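Local coordinates for type I modular polyketide synthase (PDB 6IYT), which probably loads an extender unit, apparently ethylmalonyl from its coenzyme A thioester, onto the salinomycin polyketide synthase as one of its acyltransferase domains, at residues E354-G358 against A359-A363; Q185-L188 against F189-V193. All blocks are in the same frame, centred on the assembly; numbering follows the deposited sequence.

Contact 1 of 2, residues E354-G358 against A359-A363; sequences EVLSG and AELDA
A type I beta turn from Gly358 to Leu361, leading from strand 355-356 toward helix 363-371, is braced at its start by the carboxylate of Glu360, which folds back onto the backbone N-H groups of Ser357 and Gly358. Each oxygen takes one of them through its syn lone pair: Glu360 OE1 lies 2.9 Å from Ser357 N, and Glu360 OE2 lies 2.8 Å from Gly358 N, the latter bond being more bent, at 149°. Two neighbouring amides thus grip both oxygens of the carboxylate and limit its rotation. The Glu360 chain reaches them by bending at chi2 (91°). Ser357 adds a second brace, its OG accepting from Ala359 N at 3.1 Å; with chi1 at 62° the hydroxyl is tucked between its own N and carbonyl carbon, facing the turn. Gly358 turns the chain with a positive phi, a backbone shape that glycine adopts readily. The turn's own bond, Leu361 N to Gly358 O, is 3.3 Å long. Over one face of the carboxylate, Leu356 sets CD2 3.5 Å from Glu360 OE1, while its other methyl, CD1, meets Leu361 CD1 at 3.7 Å.

Contact 2 of 2, residues Q185-L188 against F189-V193; sequences QPVL and FTVMV
Backbone bonds tie Gln185-Leu188 to Phe189-Val193 one helical turn on. Phe189 N reaches Gln185 O at 2.9 Å, and the same i to i+4 step joins Val191 N to Val187 O and Met192 N to Leu188 O.

A side-chain hydroxyl joins this backbone set. Thr190 OG1 donates to Val187 O over 2.6 Å, lying in the carbonyl plane on a lone pair, so this oxygen holds two donors: Val191 N comes in nearly along the C=O axis and the hydroxyl from one flank. Thr190 chi1, 69°, swings OG1 back over the preceding turn and lets a buried hydroxyl bond within its own helix.

All of this belongs to helix 181-200 of the acyltransferase fold, kinked at Pro186, whose nitrogen has no bond to the turn before. Helices 144-158, 165-170 and 228-245 pack on its side chains.

Apolar contacts are looser. Val187 CG1 and Val191 CG2 approach to 4.4 Å on one flank. Within 189-193, one face of the Phe189 ring receives Val193 CG2, 3.9 Å above the plane and offset toward the rim.

Met192 instead lays carbon against a backbone oxygen: its chain bends at chi3 (-61°), turning Met192 CE back to 3.7 Å from Leu188 O, while Met192 CG lies 3.4 Å from Leu188 O.

Contacts 1 and 2 show one principle in two settings: side-chain oxygens bond to main-chain groups nearby in sequence, as acceptors from successive amides in 354-363 and as a donor to a carbonyl in 185-193. Their centres lie about 21 Å apart and their nearest atoms about 11 Å, without touching. Contact 2 is wholly buried, its centre about 11 Å from that of the chain, whereas contact 1 is partly buried and about 21 Å out. Contact 2 is also tied to the probable active site, since Met192 touches the GxSxG pattern of Gly211, Ser213 and Gly215, consistent with a nucleophile elbow.

Contact 1 of 2, residues E354-G358 against A359-A363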
# COMPACT_ATOMS: atom_id res chain seq x y z
N GLU A 354 -19.89 -5.90 -3.17
CA GLU A 354 -20.67 -5.81 -1.93
C GLU A 354 -19.83 -5.25 -0.81
O GLU A 354 -18.59 -5.38 -0.81
CB GLU A 354 -21.18 -7.17 -1.52
CG GLU A 354 -21.96 -7.88 -2.60
CD GLU A 354 -23.44 -7.68 -2.49
OE1 GLU A 354 -24.19 -8.62 -2.85
OE2 GLU A 354 -23.88 -6.56 -2.13
N VAL A 355 -20.51 -4.75 0.21
CA VAL A 355 -19.88 -4.49 1.48
C VAL A 355 -20.04 -5.70 2.37
O VAL A 355 -21.15 -6.14 2.66
CB VAL A 355 -20.43 -3.22 2.14
CG1 VAL A 355 -21.91 -3.32 2.35
CG2 VAL A 355 -19.72 -2.96 3.47
N LEU A 356 -18.91 -6.32 2.70
CA LEU A 356 -18.89 -7.60 3.37
C LEU A 356 -18.48 -7.48 4.82
O LEU A 356 -17.66 -6.61 5.17
CB LEU A 356 -17.92 -8.55 2.65
CG LEU A 356 -18.26 -8.85 1.19
CD1 LEU A 356 -17.20 -9.79 0.62
CD2 LEU A 356 -19.64 -9.46 1.06
N SER A 357 -19.01 -8.36 5.67
CA SER A 357 -18.64 -8.37 7.08
C SER A 357 -17.29 -9.04 7.23
O SER A 357 -16.54 -8.76 8.18
CB SER A 357 -19.67 -9.15 7.89
OG SER A 357 -19.75 -10.51 7.49
N GLY A 358 -17.07 -10.02 6.38
CA GLY A 358 -15.92 -10.92 6.50
C GLY A 358 -16.32 -12.38 6.65
O GLY A 358 -15.58 -13.28 6.22
N ALA A 359 -17.53 -12.62 7.13
CA ALA A 359 -18.00 -14.00 7.38
C ALA A 359 -18.23 -14.75 6.07
O ALA A 359 -18.39 -15.99 6.08
CB ALA A 359 -19.27 -13.98 8.21
N GLU A 360 -18.28 -14.01 4.97
CA GLU A 360 -18.63 -14.54 3.63
C GLU A 360 -17.41 -15.15 2.89
O GLU A 360 -17.56 -15.70 1.79
CB GLU A 360 -19.22 -13.42 2.74
CG GLU A 360 -20.33 -12.59 3.36
CD GLU A 360 -19.81 -11.35 4.09
OE1 GLU A 360 -20.59 -10.41 4.30
OE2 GLU A 360 -18.64 -11.33 4.48
N LEU A 361 -16.19 -14.93 3.44
CA LEU A 361 -14.94 -15.20 2.71
C LEU A 361 -14.51 -16.66 2.78
O LEU A 361 -13.44 -16.98 3.29
CB LEU A 361 -13.81 -14.32 3.28
CG LEU A 361 -13.64 -12.90 2.80
CD1 LEU A 361 -14.82 -12.26 2.11
CD2 LEU A 361 -13.01 -12.00 3.86
N ASP A 362 -15.39 -17.55 2.33
CA ASP A 362 -15.16 -18.99 2.37
C ASP A 362 -14.45 -19.45 1.09
O ASP A 362 -14.02 -18.63 0.27
CB ASP A 362 -16.51 -19.74 2.53
CG ASP A 362 -17.52 -19.45 1.39
OD1 ASP A 362 -17.12 -18.90 0.34
OD2 ASP A 362 -18.75 -19.66 1.60
N ALA A 363 -14.23 -20.75 0.97
CA ALA A 363 -13.48 -21.27 -0.20
C ALA A 363 -14.07 -20.81 -1.53
O ALA A 363 -13.31 -20.50 -2.47
CB ALA A 363 -13.39 -22.78 -0.16

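Contact 2 of 2, residues Q185-L188 against F189-V193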
# COMPACT_ATOMS: atom_id res chain seq x y z
N GLN A 185 4.02 -14.21 -3.46
CA GLN A 185 2.70 -13.85 -2.90
C GLN A 185 2.72 -13.90 -1.36
O GLN A 185 2.25 -12.99 -0.72
CB GLN A 185 1.59 -14.67 -3.49
CG GLN A 185 1.38 -14.43 -4.97
CD GLN A 185 0.02 -14.90 -5.48
OE1 GLN A 185 -0.84 -15.30 -4.70
NE2 GLN A 185 -0.20 -14.75 -6.77
N PRO A 186 3.31 -14.95 -0.76
CA PRO A 186 3.28 -14.92 0.69
C PRO A 186 4.19 -13.86 1.29
O PRO A 186 3.87 -13.29 2.37
CB PRO A 186 3.75 -16.35 1.09
CG PRO A 186 3.40 -17.20 -0.10
CD PRO A 186 3.71 -16.27 -1.27
N VAL A 187 5.26 -13.50 0.58
CA VAL A 187 6.13 -12.41 1.04
C VAL A 187 5.41 -11.04 0.93
O VAL A 187 5.38 -10.29 1.88
CB VAL A 187 7.43 -12.37 0.26
CG1 VAL A 187 8.12 -11.05 0.48
CG2 VAL A 187 8.31 -13.52 0.68
N LEU A 188 4.72 -10.80 -0.20
CA LEU A 188 3.89 -9.60 -0.36
C LEU A 188 2.82 -9.48 0.71
O LEU A 188 2.56 -8.39 1.19
CB LEU A 188 3.23 -9.61 -1.74
CG LEU A 188 3.72 -8.68 -2.85
CD1 LEU A 188 5.11 -8.16 -2.68
CD2 LEU A 188 3.49 -9.30 -4.23
N PHE A 189 2.13 -10.59 0.99
CA PHE A 189 1.17 -10.66 2.06
C PHE A 189 1.78 -10.20 3.39
O PHE A 189 1.23 -9.35 4.06
CB PHE A 189 0.66 -12.09 2.19
CG PHE A 189 -0.11 -12.35 3.44
CD1 PHE A 189 -1.46 -12.06 3.51
CD2 PHE A 189 0.45 -13.04 4.46
CE1 PHE A 189 -2.21 -12.34 4.64
CE2 PHE A 189 -0.27 -13.36 5.59
CZ PHE A 189 -1.62 -13.01 5.68
N THR A 190 2.97 -10.70 3.71
CA THR A 190 3.60 -10.39 4.98
C THR A 190 3.97 -8.93 5.02
O THR A 190 3.68 -8.25 6.00
CB THR A 190 4.86 -11.26 5.24
OG1 THR A 190 5.89 -10.89 4.32
CG2 THR A 190 4.52 -12.65 5.06
N VAL A 191 4.47 -8.42 3.92
CA VAL A 191 4.90 -7.03 3.87
C VAL A 191 3.67 -6.08 3.96
O VAL A 191 3.69 -5.11 4.75
CB VAL A 191 5.70 -6.74 2.60
CG1 VAL A 191 5.82 -5.26 2.39
CG2 VAL A 191 7.07 -7.38 2.68
N MET A 192 2.58 -6.41 3.27
CA MET A 192 1.39 -5.50 3.23
C MET A 192 0.68 -5.45 4.58
O MET A 192 0.31 -4.38 5.08
CB MET A 192 0.42 -5.95 2.15
CG MET A 192 0.82 -5.52 0.76
SD MET A 192 -0.49 -5.83 -0.46
CE MET A 192 -0.68 -7.58 -0.37
N VAL A 193 0.56 -6.59 5.21
CA VAL A 193 -0.04 -6.63 6.51
C VAL A 193 0.82 -5.87 7.51
O VAL A 193 0.31 -5.18 8.39
CB VAL A 193 -0.26 -8.09 6.98
CG1 VAL A 193 -0.72 -8.10 8.43
CG2 VAL A 193 -1.27 -8.81 6.08